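Local coordinates for oxidoreductase (Methanosarcina mazei, PDB 3KA7), which binds flavin-adenine dinucleotide and is probably an oxidoreductase of the flavin-containing amine oxidoreductase family, at residues M83-V88 / G297-P302; D96-F101 / L353-P358; N107-L112 / E149-F154; R306-N311 / M329-V334. One frame throughout, in Å; residues are numbered along the deposited sequence.

Contact 1. Residues M83-V88 / G297-P302; sequences MTTVRV and GVLLTP
The guanidinium of Arg-87 has Leu-299 on one face. Leu-299 CD2 sits over the centre of the group, 3.6 Å from Arg-87 CZ. Its nitrogens have polar partners elsewhere: NE forms a salt bridge with Asp-103, and NH1 makes a weak hydrogen bond to the carbonyl of Ile-356. The other methyl of the leucine, Leu-299 CD1, touches Thr-85 OG1 at 3.3 Å. That hydroxyl is hydrogen-bonded to His-295.

The two segments are neighbouring parallel strands, 85-89 and 298-300, of the mixed sheet. Their short axes run 28° apart. Thr-85 N bonds to Val-298 O, and Leu-300 N bonds to Thr-85 O at 2.8 Å. Arg-87 N then bonds to Leu-300 O at 2.9 Å. This last bond is almost straight, 175° at the hydrogen.

Before the strand proper, a side chain extends the ladder. Val-298 N donates to Thr-84 OG1 at 3.1 Å. With OG1 lying beside its own backbone N (chi1 -78°), the methyl CG2 falls near Val-298 O. Thr-84 and Val-298 thus lie alongside each other. If Thr-84 were an alanine, the amide of Val-298 would probably lose this acceptor and a small gap would open beside the valine.

Val-86 and Leu-300 lie on the face opposite Thr-85 and Leu-299. This face is covered by helix 149-163. Val-86 CG1 packs across the ring of Pro-302, 3.6 Å from Pro-302 CG. On the same proline, CD lies close to the carbonyl oxygen of Arg-87.

Contact 2. Residues D96-F101 / L353-P358; sequences DYVKGF and LKEIFP
A type I beta turn, Tyr-97 to Gly-100, meets the C-terminal end of helix 342-356. It belongs to the loop that connects strands 85-89 and 101-105. Side chains of the loop pack on side chains and on the last carbonyls of the helix, and two waters join the polar groups.

Water 1 accepts from Tyr-97 N and donates to Glu-355 OE1, the latter at 2.8 Å. Water 2 donates to Tyr-97 O and to Glu-355 O. The tyrosine backbone is thereby tied to both the carboxylate and the main chain of one glutamate. Glu-355 reaches over with its chain extended beyond CG (chi2 176°). Glu-355 OE2 lies 3.9 Å from the methyl Val-98 CG2 and forms a salt bridge with Arg-305. This bridge probably helps the carboxylate stay charged, although the acid of Asp-96 is nearby.

Tyr-97 CB sits 3.6 Å from Glu-355 O. Tyr-97 CE2 reaches Ile-356 CG1 at 4.3 Å. The hydroxyl end of the ring goes further, to hydrogen bonds with Arg-87 O and Tyr-303 N. Phe-101 meets Pro-358 at its ring edge, with Phe-101 CE2 4.0 Å from Pro-358 CD. Phe-101 CE2 is also 3.8 Å from Ile-356 O.

Within the loop, Val-98 N donates to Asp-96 OD1 at 2.9 Å, approaching from above the carboxylate plane. Phe-357 has left the helical conformation, while its N still bonds to Leu-353 O. The arrangement joins an Asx turn overlapping a type I turn, in the loop of a beta hairpin, to the end of a helix that packs on the mixed sheet.

Contact 3. Residues N107-L112 / E149-F154; sequences NDFPSL and EWLIKF
One hydrogen bond joins the segments. Trp-150 NE1 donates to Phe-109 O at 2.8 Å. The oxygen lies close to the indole plane, but the donor is tilted 31° from the carbonyl plane.

Two CH-pi contacts lie over ring faces. Leu-112 CD1 stands 3.9 Å from the centroid of the six-membered ring of Trp-150. On the opposite face of this indole lies Phe-154 CB. The second contact is from Phe-109 CB to the Phe-154 ring, 3.9 Å from its centroid.

The segments are a 3-10 stretch after strand 101-105 and the first part of helix 149-163. Together they lie against strand 85-89, where Val-86 and Val-88 touch Trp-150. Inside the 3-10 segment, Asp-108 O accepts from both N and OG of Ser-111.

The aromatic pair is Phe-109 and Phe-154. Their planes are 18° apart but slid, so the rings barely overlap. Phe-154 CE2 comes over the rim of the Phe-109 ring, 3.5 Å from Phe-109 CG. On the opposite face lies Pro-110 CD. Holding CG between the backbone N and the carbonyl carbon (chi1 74°) turns the Phe-109 ring so that one face meets Phe-154.

Aliphatic packing comes at the edge of the same ring. Leu-151 CD2 is 3.9 Å from Phe-109 CD1. Ile-121 of helix 115-127 touches both of these side chains.

Contact 4. Residues R306-N311 / M329-V334; sequences RINGVN and MCHQYV
Asn-308 OD1 takes the backbone N of Tyr-333 at 2.8 Å, with 165° at the hydrogen. The same asparagine donates its own N to His-331 O at 2.8 Å. Placing CG beside the backbone N (chi1 -58°) brings the amide oxygen to the facing strand. A leucine at Asn-308 would probably leave the N-H of Tyr-333 without its acceptor and weaken the pairing at this end. Beside Asn-308, water 3 donates to Arg-306 O and Tyr-333 O.

Further along, His-331 N bonds to Gly-309 O at 3.0 Å. Asn-311 and Met-329 exchange two backbone bonds. Asn-311 N reaches Met-329 O at 2.9 Å. Met-329 N reaches Asn-311 O at 3.0 Å. Between these hydrogen-bonded pairs lies the non-hydrogen-bonded pair Val-310 and Cys-330, with Val-310 CB 4.0 Å from Cys-330 SG. Asn-311 and Met-329, a selenomethionine, lie side by side; Asn-311 OD1 is 3.7 Å from Met-329 CE.

The next shell fixes the polar ends. Asn-311 ND2 bonds to the carbonyl of Phe-54, an FAD-binding residue. His-331 NE2 bonds to Ser-164, and Arg-306 forms a salt bridge with Glu-345. Leu-353 of helix 342-356 covers Ile-307 and Cys-330.

The side chain of His-331 lies about 4 Å from the bound FAD. The two strands are an antiparallel pair in the mixed sheet, with the His-331 face turned toward the FAD.

Overall arrangement
Contacts 1 and 4 lie in one mixed sheet, their centres about 11 Å apart. Strands 298-300 and 307-311 are neighbours there and follow each other in the chain, with Leu-299 bonded to Val-310 between them. The centre of contact 2 is about 14 Å from that of contact 1, which it touches, and about 15 Å from that of contact 4. It adds helix 342-356, which packs on Ile-307. Contact 3, centred about 11 Å from contact 1, brings helix 149-163 to the other face. In the chain, the segments of contacts 1 and 2 alternate. Contact 3 falls between the segments of both, and contact 4 between those of contact 2. The sheet thus carries helices on both faces, and contact 4 approaches the FAD.

Contact 1. Residues M83-V88 / G297-P302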
loop_
_atom_site.group_PDB
_atom_site.type_symbol
_atom_site.label_atom_id
_atom_site.label_comp_id
_atom_site.label_asym_id
_atom_site.label_seq_id
_atom_site.Cartn_x
_atom_site.Cartn_y
_atom_site.Cartn_z
HETATM N N MSE A 83 13.071 12.315 -7.849
HETATM C CA MSE A 83 13.570 11.840 -6.552
HETATM C C MSE A 83 12.788 12.481 -5.411
HETATM O O MSE A 83 12.482 13.681 -5.410
HETATM C CB MSE A 83 15.091 12.095 -6.383
HETATM C CG MSE A 83 15.723 11.612 -5.033
HETATM SE SE MSE A 83 15.300 9.746 -4.649
HETATM C CE MSE A 83 16.258 8.899 -6.143
ATOM N N THR A 84 12.459 11.649 -4.441
ATOM C CA THR A 84 11.786 12.096 -3.249
ATOM C C THR A 84 12.665 13.067 -2.471
ATOM O O THR A 84 13.896 12.946 -2.451
ATOM C CB THR A 84 11.406 10.879 -2.391
ATOM O OG1 THR A 84 10.235 10.261 -2.954
ATOM C CG2 THR A 84 11.145 11.290 -0.941
ATOM N N THR A 85 12.024 14.034 -1.826
ATOM C CA THR A 85 12.731 14.976 -0.983
ATOM C C THR A 85 12.244 14.887 0.454
ATOM O O THR A 85 11.244 14.213 0.744
ATOM C CB THR A 85 12.588 16.408 -1.512
ATOM O OG1 THR A 85 11.199 16.773 -1.543
ATOM C CG2 THR A 85 13.153 16.487 -2.936
ATOM N N VAL A 86 12.968 15.556 1.346
ATOM C CA VAL A 86 12.715 15.466 2.771
ATOM C C VAL A 86 12.823 16.846 3.381
ATOM O O VAL A 86 13.844 17.527 3.227
ATOM C CB VAL A 86 13.744 14.548 3.465
ATOM C CG1 VAL A 86 13.330 14.276 4.918
ATOM C CG2 VAL A 86 13.899 13.230 2.699
ATOM N N ARG A 87 11.785 17.237 4.114
ATOM C CA ARG A 87 11.742 18.547 4.752
ATOM C C ARG A 87 12.319 18.486 6.163
ATOM O O ARG A 87 11.865 17.703 7.006
ATOM C CB ARG A 87 10.300 19.058 4.783
ATOM C CG ARG A 87 10.172 20.505 5.186
ATOM C CD ARG A 87 9.014 21.187 4.452
ATOM N NE ARG A 87 9.263 21.281 3.017
ATOM C CZ ARG A 87 8.407 21.796 2.138
ATOM N NH1 ARG A 87 7.234 22.264 2.549
ATOM N NH2 ARG A 87 8.726 21.851 0.848
ATOM N N VAL A 88 13.329 19.316 6.420
ATOM C CA VAL A 88 14.017 19.284 7.700
ATOM C C VAL A 88 14.103 20.690 8.287
ATOM O O VAL A 88 13.914 21.677 7.577
ATOM C CB VAL A 88 15.436 18.677 7.567
ATOM C CG1 VAL A 88 15.352 17.237 7.080
ATOM C CG2 VAL A 88 16.301 19.517 6.625
ATOM N N GLY A 297 7.450 13.261 -7.000
ATOM C CA GLY A 297 7.848 12.255 -6.018
ATOM C C GLY A 297 7.130 12.492 -4.696
ATOM O O GLY A 297 6.028 13.053 -4.667
ATOM N N VAL A 298 7.740 12.057 -3.604
ATOM C CA VAL A 298 7.158 12.255 -2.285
ATOM C C VAL A 298 7.951 13.327 -1.545
ATOM O O VAL A 298 9.151 13.466 -1.772
ATOM C CB VAL A 298 7.190 10.939 -1.481
ATOM C CG1 VAL A 298 6.667 11.152 -0.062
ATOM C CG2 VAL A 298 6.381 9.843 -2.218
ATOM N N LEU A 299 7.271 14.109 -0.709
ATOM C CA LEU A 299 7.922 14.994 0.246
ATOM C C LEU A 299 7.759 14.377 1.629
ATOM O O LEU A 299 6.672 14.403 2.199
ATOM C CB LEU A 299 7.273 16.385 0.238
ATOM C CG LEU A 299 7.796 17.430 1.236
ATOM C CD1 LEU A 299 9.207 17.854 0.824
ATOM C CD2 LEU A 299 6.857 18.652 1.308
ATOM N N LEU A 300 8.825 13.795 2.159
ATOM C CA LEU A 300 8.771 13.265 3.520
ATOM C C LEU A 300 8.901 14.389 4.543
ATOM O O LEU A 300 9.649 15.346 4.335
ATOM C CB LEU A 300 9.879 12.228 3.740
ATOM C CG LEU A 300 9.700 10.938 2.936
ATOM C CD1 LEU A 300 10.901 10.019 3.162
ATOM C CD2 LEU A 300 8.383 10.237 3.308
ATOM N N THR A 301 8.166 14.285 5.653
ATOM C CA THR A 301 8.124 15.372 6.628
ATOM C C THR A 301 8.376 14.844 8.047
ATOM O O THR A 301 7.443 14.661 8.830
ATOM C CB THR A 301 6.758 16.099 6.588
ATOM O OG1 THR A 301 5.701 15.147 6.798
ATOM C CG2 THR A 301 6.532 16.790 5.223
ATOM N N PRO A 302 9.648 14.594 8.386
ATOM C CA PRO A 302 9.946 13.882 9.629
ATOM C C PRO A 302 9.733 14.670 10.918
ATOM O O PRO A 302 9.662 14.059 11.990
ATOM C CB PRO A 302 11.424 13.462 9.485
ATOM C CG PRO A 302 11.939 14.077 8.256
ATOM C CD PRO A 302 10.805 14.730 7.489
#

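Contact 2. Residues D96-F101 / L353-P358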
loop_
_atom_site.group_PDB
_atom_site.type_symbol
_atom_site.label_atom_id
_atom_site.label_comp_id
_atom_site.label_asym_id
_atom_site.label_seq_id
_atom_site.Cartn_x
_atom_site.Cartn_y
_atom_site.Cartn_z
ATOM N N ASP A 96 11.363 21.376 15.131
ATOM C CA ASP A 96 10.261 21.419 14.167
ATOM C C ASP A 96 10.500 22.487 13.103
ATOM O O ASP A 96 11.587 23.055 13.030
ATOM C CB ASP A 96 8.944 21.698 14.885
ATOM C CG ASP A 96 8.979 22.985 15.681
ATOM O OD1 ASP A 96 9.576 23.972 15.200
ATOM O OD2 ASP A 96 8.406 23.013 16.786
ATOM N N TYR A 97 9.481 22.771 12.295
ATOM C CA TYR A 97 9.642 23.659 11.143
ATOM C C TYR A 97 9.299 25.122 11.452
ATOM O O TYR A 97 9.341 25.974 10.562
ATOM C CB TYR A 97 8.789 23.186 9.970
ATOM C CG TYR A 97 9.046 21.762 9.542
ATOM C CD1 TYR A 97 10.341 21.274 9.410
ATOM C CD2 TYR A 97 7.984 20.905 9.248
ATOM C CE1 TYR A 97 10.574 19.959 9.012
ATOM C CE2 TYR A 97 8.205 19.596 8.846
ATOM C CZ TYR A 97 9.499 19.125 8.736
ATOM O OH TYR A 97 9.707 17.814 8.344
ATOM N N VAL A 98 8.957 25.391 12.707
ATOM C CA VAL A 98 8.524 26.721 13.141
ATOM C C VAL A 98 9.542 27.811 12.784
ATOM O O VAL A 98 9.169 28.881 12.294
ATOM C CB VAL A 98 8.225 26.739 14.652
ATOM C CG1 VAL A 98 7.880 28.158 15.126
ATOM C CG2 VAL A 98 7.082 25.787 14.971
ATOM N N LYS A 99 10.821 27.537 13.017
ATOM C CA LYS A 99 11.865 28.510 12.682
ATOM C C LYS A 99 12.338 28.403 11.233
ATOM O O LYS A 99 13.370 28.956 10.860
ATOM C CB LYS A 99 13.043 28.395 13.648
ATOM C CG LYS A 99 12.708 28.787 15.085
ATOM C CD LYS A 99 12.283 30.250 15.191
ATOM C CE LYS A 99 13.379 31.193 14.697
ATOM N NZ LYS A 99 12.881 32.583 14.492
ATOM N N GLY A 100 11.578 27.702 10.405
ATOM C CA GLY A 100 11.939 27.572 9.012
ATOM C C GLY A 100 12.379 26.158 8.690
ATOM O O GLY A 100 12.581 25.342 9.590
ATOM N N PHE A 101 12.530 25.879 7.403
ATOM C CA PHE A 101 12.903 24.554 6.955
ATOM C C PHE A 101 13.699 24.605 5.666
ATOM O O PHE A 101 13.775 25.635 4.985
ATOM C CB PHE A 101 11.658 23.689 6.747
ATOM C CG PHE A 101 10.711 24.220 5.702
ATOM C CD1 PHE A 101 10.971 24.037 4.351
ATOM C CD2 PHE A 101 9.553 24.887 6.068
ATOM C CE1 PHE A 101 10.102 24.518 3.388
ATOM C CE2 PHE A 101 8.679 25.373 5.101
ATOM C CZ PHE A 101 8.955 25.185 3.767
ATOM N N LEU A 353 -0.031 20.853 8.985
ATOM C CA LEU A 353 -0.164 21.502 7.671
ATOM C C LEU A 353 0.309 22.956 7.710
ATOM O O LEU A 353 0.949 23.443 6.782
ATOM C CB LEU A 353 -1.622 21.460 7.203
ATOM C CG LEU A 353 -2.205 20.096 6.840
ATOM C CD1 LEU A 353 -3.646 20.251 6.342
ATOM C CD2 LEU A 353 -1.333 19.437 5.785
ATOM N N LYS A 354 -0.002 23.637 8.803
ATOM C CA LYS A 354 0.355 25.044 8.945
ATOM C C LYS A 354 1.867 25.229 9.035
ATOM O O LYS A 354 2.394 26.276 8.656
ATOM C CB LYS A 354 -0.309 25.618 10.194
ATOM C CG LYS A 354 -1.826 25.491 10.206
ATOM C CD LYS A 354 -2.377 25.970 11.554
ATOM C CE LYS A 354 -3.860 25.654 11.712
ATOM N NZ LYS A 354 -4.393 26.309 12.941
ATOM N N GLU A 355 2.550 24.205 9.540
ATOM C CA GLU A 355 4.000 24.253 9.735
ATOM C C GLU A 355 4.750 23.720 8.519
ATOM O O GLU A 355 5.857 24.161 8.214
ATOM C CB GLU A 355 4.392 23.493 11.008
ATOM C CG GLU A 355 3.818 24.135 12.282
ATOM C CD GLU A 355 4.089 23.358 13.565
ATOM O OE1 GLU A 355 4.624 22.232 13.523
ATOM O OE2 GLU A 355 3.746 23.888 14.638
ATOM N N ILE A 356 4.136 22.764 7.827
ATOM C CA ILE A 356 4.696 22.218 6.597
ATOM C C ILE A 356 4.551 23.218 5.452
ATOM O O ILE A 356 5.480 23.440 4.686
ATOM C CB ILE A 356 4.020 20.869 6.216
ATOM C CG1 ILE A 356 4.208 19.841 7.346
ATOM C CG2 ILE A 356 4.608 20.342 4.931
ATOM C CD1 ILE A 356 3.290 18.594 7.217
ATOM N N PHE A 357 3.386 23.845 5.363
ATOM C CA PHE A 357 3.061 24.691 4.224
ATOM C C PHE A 357 2.664 26.102 4.657
ATOM O O PHE A 357 1.616 26.591 4.260
ATOM C CB PHE A 357 1.917 24.053 3.429
ATOM C CG PHE A 357 2.271 22.725 2.815
ATOM C CD1 PHE A 357 3.381 22.610 1.993
ATOM C CD2 PHE A 357 1.485 21.605 3.043
ATOM C CE1 PHE A 357 3.714 21.400 1.405
ATOM C CE2 PHE A 357 1.818 20.380 2.457
ATOM C CZ PHE A 357 2.927 20.284 1.643
ATOM N N PRO A 358 3.506 26.759 5.467
ATOM C CA PRO A 358 3.126 28.063 5.991
ATOM C C PRO A 358 2.844 29.100 4.895
ATOM O O PRO A 358 3.613 29.240 3.942
ATOM C CB PRO A 358 4.339 28.470 6.846
ATOM C CG PRO A 358 5.486 27.751 6.241
ATOM C CD PRO A 358 4.890 26.400 5.831
HETATM O O HOH W 1 6.950 21.200 12.334
HETATM O O HOH W 2 7.181 26.549 8.959
#

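Contact 3. Residues N107-L112 / E149-F154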
loop_
_atom_site.group_PDB
_atom_site.type_symbol
_atom_site.label_atom_id
_atom_site.label_comp_id
_atom_site.label_asym_id
_atom_site.label_seq_id
_atom_site.Cartn_x
_atom_site.Cartn_y
_atom_site.Cartn_z
ATOM N N ASN A 107 18.119 10.496 -1.180
ATOM C CA ASN A 107 19.416 9.812 -1.163
ATOM C C ASN A 107 20.535 10.561 -0.442
ATOM O O ASN A 107 21.596 9.979 -0.171
ATOM C CB ASN A 107 19.845 9.423 -2.576
ATOM C CG ASN A 107 18.972 8.337 -3.166
ATOM O OD1 ASN A 107 18.349 8.526 -4.212
ATOM N ND2 ASN A 107 18.907 7.190 -2.489
ATOM N N ASP A 108 20.300 11.836 -0.125
ATOM C CA ASP A 108 21.263 12.651 0.620
ATOM C C ASP A 108 20.969 12.678 2.120
ATOM O O ASP A 108 21.438 13.571 2.825
ATOM C CB ASP A 108 21.294 14.089 0.089
ATOM C CG ASP A 108 21.944 14.201 -1.276
ATOM O OD1 ASP A 108 22.609 13.230 -1.720
ATOM O OD2 ASP A 108 21.806 15.278 -1.901
ATOM N N PHE A 109 20.199 11.709 2.612
ATOM C CA PHE A 109 19.826 11.704 4.028
ATOM C C PHE A 109 21.063 11.671 4.938
ATOM O O PHE A 109 21.056 12.264 6.016
ATOM C CB PHE A 109 18.811 10.580 4.369
ATOM C CG PHE A 109 19.403 9.204 4.409
ATOM C CD1 PHE A 109 20.015 8.736 5.562
ATOM C CD2 PHE A 109 19.353 8.376 3.295
ATOM C CE1 PHE A 109 20.563 7.472 5.608
ATOM C CE2 PHE A 109 19.905 7.105 3.334
ATOM C CZ PHE A 109 20.514 6.656 4.492
ATOM N N PRO A 110 22.149 11.017 4.488
ATOM C CA PRO A 110 23.309 11.002 5.385
ATOM C C PRO A 110 24.015 12.353 5.473
ATOM O O PRO A 110 24.803 12.573 6.397
ATOM C CB PRO A 110 24.240 9.952 4.755
ATOM C CG PRO A 110 23.347 9.148 3.803
ATOM C CD PRO A 110 22.354 10.167 3.305
ATOM N N SER A 111 23.733 13.252 4.530
ATOM C CA SER A 111 24.412 14.553 4.490
ATOM C C SER A 111 24.205 15.393 5.748
ATOM O O SER A 111 24.983 16.325 6.007
ATOM C CB SER A 111 23.966 15.358 3.274
ATOM O OG SER A 111 22.621 15.778 3.440
ATOM N N LEU A 112 23.183 15.064 6.537
ATOM C CA LEU A 112 22.852 15.840 7.729
ATOM C C LEU A 112 23.552 15.299 8.966
ATOM O O LEU A 112 23.439 15.859 10.058
ATOM C CB LEU A 112 21.339 15.873 7.961
ATOM C CG LEU A 112 20.504 16.529 6.859
ATOM C CD1 LEU A 112 19.061 16.649 7.318
ATOM C CD2 LEU A 112 21.062 17.902 6.485
ATOM N N GLU A 149 19.657 11.434 16.546
ATOM C CA GLU A 149 18.213 11.263 16.456
ATOM C C GLU A 149 17.648 11.486 15.044
ATOM O O GLU A 149 16.553 11.002 14.742
ATOM C CB GLU A 149 17.504 12.184 17.456
ATOM C CG GLU A 149 15.982 12.037 17.452
ATOM C CD GLU A 149 15.273 13.067 18.325
ATOM O OE1 GLU A 149 15.556 14.287 18.187
ATOM O OE2 GLU A 149 14.415 12.653 19.139
ATOM N N TRP A 150 18.374 12.216 14.196
ATOM C CA TRP A 150 17.958 12.434 12.801
ATOM C C TRP A 150 17.564 11.138 12.098
ATOM O O TRP A 150 16.547 11.075 11.408
ATOM C CB TRP A 150 19.059 13.143 12.002
ATOM C CG TRP A 150 19.010 12.962 10.482
ATOM C CD1 TRP A 150 20.009 12.468 9.683
ATOM C CD2 TRP A 150 17.920 13.280 9.600
ATOM N NE1 TRP A 150 19.607 12.451 8.369
ATOM C CE2 TRP A 150 18.331 12.952 8.290
ATOM C CE3 TRP A 150 16.634 13.801 9.796
ATOM C CZ2 TRP A 150 17.505 13.126 7.177
ATOM C CZ3 TRP A 150 15.813 13.979 8.687
ATOM C CH2 TRP A 150 16.255 13.646 7.396
ATOM N N LEU A 151 18.367 10.095 12.265
ATOM C CA LEU A 151 18.061 8.868 11.554
ATOM C C LEU A 151 16.749 8.238 12.030
ATOM O O LEU A 151 16.054 7.608 11.228
ATOM C CB LEU A 151 19.214 7.859 11.631
ATOM C CG LEU A 151 20.507 8.269 10.932
ATOM C CD1 LEU A 151 21.476 7.066 10.958
ATOM C CD2 LEU A 151 20.230 8.740 9.504
ATOM N N ILE A 152 16.409 8.398 13.311
ATOM C CA ILE A 152 15.136 7.858 13.828
ATOM C C ILE A 152 13.946 8.669 13.312
ATOM O O ILE A 152 12.931 8.099 12.906
ATOM C CB ILE A 152 15.101 7.758 15.371
ATOM C CG1 ILE A 152 16.207 6.806 15.861
ATOM C CG2 ILE A 152 13.757 7.225 15.841
ATOM C CD1 ILE A 152 16.161 5.444 15.193
ATOM N N LYS A 153 14.077 9.993 13.306
ATOM C CA LYS A 153 13.019 10.837 12.728
ATOM C C LYS A 153 12.807 10.489 11.255
ATOM O O LYS A 153 11.666 10.365 10.787
ATOM C CB LYS A 153 13.375 12.323 12.843
ATOM C CG LYS A 153 13.708 12.751 14.247
ATOM C CD LYS A 153 12.536 12.572 15.162
ATOM C CE LYS A 153 11.561 13.715 15.023
ATOM N NZ LYS A 153 10.495 13.644 16.075
ATOM N N PHE A 154 13.912 10.348 10.526
ATOM C CA PHE A 154 13.868 10.037 9.101
ATOM C C PHE A 154 13.236 8.664 8.906
ATOM O O PHE A 154 12.329 8.503 8.097
ATOM C CB PHE A 154 15.288 10.086 8.512
ATOM C CG PHE A 154 15.372 9.652 7.081
ATOM C CD1 PHE A 154 14.693 10.334 6.095
ATOM C CD2 PHE A 154 16.155 8.560 6.719
ATOM C CE1 PHE A 154 14.762 9.936 4.776
ATOM C CE2 PHE A 154 16.237 8.154 5.404
ATOM C CZ PHE A 154 15.533 8.850 4.422
#

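Contact 4. Residues R306-N311 / M329-V334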
loop_
_atom_site.group_PDB
_atom_site.type_symbol
_atom_site.label_atom_id
_atom_site.label_comp_id
_atom_site.label_asym_id
_atom_site.label_seq_id
_atom_site.Cartn_x
_atom_site.Cartn_y
_atom_site.Cartn_z
ATOM N N ARG A 306 2.312 14.321 13.397
ATOM C CA ARG A 306 1.699 13.113 12.823
ATOM C C ARG A 306 1.972 12.896 11.328
ATOM O O ARG A 306 2.196 11.763 10.904
ATOM C CB ARG A 306 0.188 13.118 13.053
ATOM C CG ARG A 306 -0.210 12.865 14.488
ATOM C CD ARG A 306 0.122 11.436 14.839
ATOM N NE ARG A 306 0.139 11.155 16.267
ATOM C CZ ARG A 306 -0.847 11.435 17.097
ATOM N NH1 ARG A 306 -1.943 12.009 16.621
ATOM N NH2 ARG A 306 -0.752 11.128 18.392
ATOM N N ILE A 307 1.908 13.952 10.522
ATOM C CA ILE A 307 2.051 13.780 9.060
ATOM C C ILE A 307 3.431 13.226 8.696
ATOM O O ILE A 307 4.454 13.749 9.139
ATOM C CB ILE A 307 1.758 15.088 8.296
ATOM C CG1 ILE A 307 0.259 15.415 8.412
ATOM C CG2 ILE A 307 2.113 14.939 6.825
ATOM C CD1 ILE A 307 -0.163 16.736 7.758
ATOM N N ASN A 308 3.453 12.133 7.936
ATOM C CA ASN A 308 4.721 11.485 7.561
ATOM C C ASN A 308 5.247 11.922 6.203
ATOM O O ASN A 308 6.455 11.894 5.937
ATOM C CB ASN A 308 4.555 9.972 7.542
ATOM C CG ASN A 308 4.099 9.429 8.868
ATOM O OD1 ASN A 308 3.041 8.827 8.947
ATOM N ND2 ASN A 308 4.886 9.672 9.933
ATOM N N GLY A 309 4.335 12.281 5.315
ATOM C CA GLY A 309 4.766 12.788 4.021
ATOM C C GLY A 309 3.583 13.177 3.166
ATOM O O GLY A 309 2.427 13.003 3.552
ATOM N N VAL A 310 3.879 13.713 1.996
ATOM C CA VAL A 310 2.821 14.161 1.127
ATOM C C VAL A 310 3.248 13.998 -0.322
ATOM O O VAL A 310 4.451 13.952 -0.605
ATOM C CB VAL A 310 2.405 15.620 1.508
ATOM C CG1 VAL A 310 3.297 16.203 2.601
ATOM C CG2 VAL A 310 2.231 16.518 0.314
ATOM N N ASN A 311 2.278 13.834 -1.224
ATOM C CA ASN A 311 2.573 13.848 -2.660
ATOM C C ASN A 311 1.647 14.787 -3.415
ATOM O O ASN A 311 0.759 15.394 -2.823
ATOM C CB ASN A 311 2.633 12.439 -3.294
ATOM C CG ASN A 311 1.269 11.768 -3.470
ATOM O OD1 ASN A 311 0.213 12.335 -3.176
ATOM N ND2 ASN A 311 1.299 10.527 -3.977
HETATM N N MSE A 329 -1.852 15.355 -1.429
HETATM C CA MSE A 329 -2.356 14.387 -0.448
HETATM C C MSE A 329 -1.315 14.054 0.616
HETATM O O MSE A 329 -0.155 13.791 0.301
HETATM C CB MSE A 329 -2.868 13.123 -1.143
HETATM C CG MSE A 329 -4.044 13.410 -2.072
HETATM SE SE MSE A 329 -4.779 11.815 -2.872
HETATM C CE MSE A 329 -3.299 11.278 -3.948
ATOM N N CYS A 330 -1.753 14.070 1.872
ATOM C CA CYS A 330 -0.894 13.872 3.028
ATOM C C CYS A 330 -1.259 12.572 3.732
ATOM O O CYS A 330 -2.432 12.226 3.810
ATOM C CB CYS A 330 -1.102 15.007 4.025
ATOM S SG CYS A 330 -1.012 16.661 3.272
ATOM N N HIS A 331 -0.259 11.878 4.264
ATOM C CA HIS A 331 -0.515 10.662 5.048
ATOM C C HIS A 331 0.025 10.772 6.462
ATOM O O HIS A 331 1.144 11.257 6.683
ATOM C CB HIS A 331 0.129 9.428 4.422
ATOM C CG HIS A 331 -0.296 8.151 5.084
ATOM N ND1 HIS A 331 -1.583 7.664 4.993
ATOM C CD2 HIS A 331 0.378 7.293 5.889
ATOM C CE1 HIS A 331 -1.681 6.549 5.700
ATOM N NE2 HIS A 331 -0.503 6.298 6.247
ATOM N N GLN A 332 -0.759 10.293 7.418
ATOM C CA GLN A 332 -0.252 10.125 8.764
ATOM C C GLN A 332 -0.590 8.733 9.302
ATOM O O GLN A 332 -1.739 8.278 9.230
ATOM C CB GLN A 332 -0.768 11.233 9.689
ATOM C CG GLN A 332 -2.280 11.242 9.877
ATOM C CD GLN A 332 -2.789 12.514 10.555
ATOM O OE1 GLN A 332 -3.056 12.526 11.767
ATOM N NE2 GLN A 332 -2.938 13.575 9.780
ATOM N N TYR A 333 0.437 8.051 9.791
ATOM C CA TYR A 333 0.296 6.814 10.535
ATOM C C TYR A 333 -0.632 7.025 11.731
ATOM O O TYR A 333 -0.549 8.050 12.389
ATOM C CB TYR A 333 1.691 6.400 11.039
ATOM C CG TYR A 333 1.717 5.459 12.227
ATOM C CD1 TYR A 333 1.442 4.111 12.071
ATOM C CD2 TYR A 333 2.031 5.920 13.506
ATOM C CE1 TYR A 333 1.467 3.244 13.153
ATOM C CE2 TYR A 333 2.071 5.052 14.596
ATOM C CZ TYR A 333 1.786 3.716 14.405
ATOM O OH TYR A 333 1.818 2.828 15.460
ATOM N N VAL A 334 -1.509 6.056 11.994
ATOM C CA VAL A 334 -2.310 6.029 13.229
ATOM C C VAL A 334 -2.027 4.727 13.970
ATOM O O VAL A 334 -2.187 3.637 13.411
ATOM C CB VAL A 334 -3.840 6.149 12.941
ATOM C CG1 VAL A 334 -4.667 6.041 14.218
ATOM C CG2 VAL A 334 -4.138 7.462 12.263
HETATM O O HOH W 3 1.897 9.640 12.526
#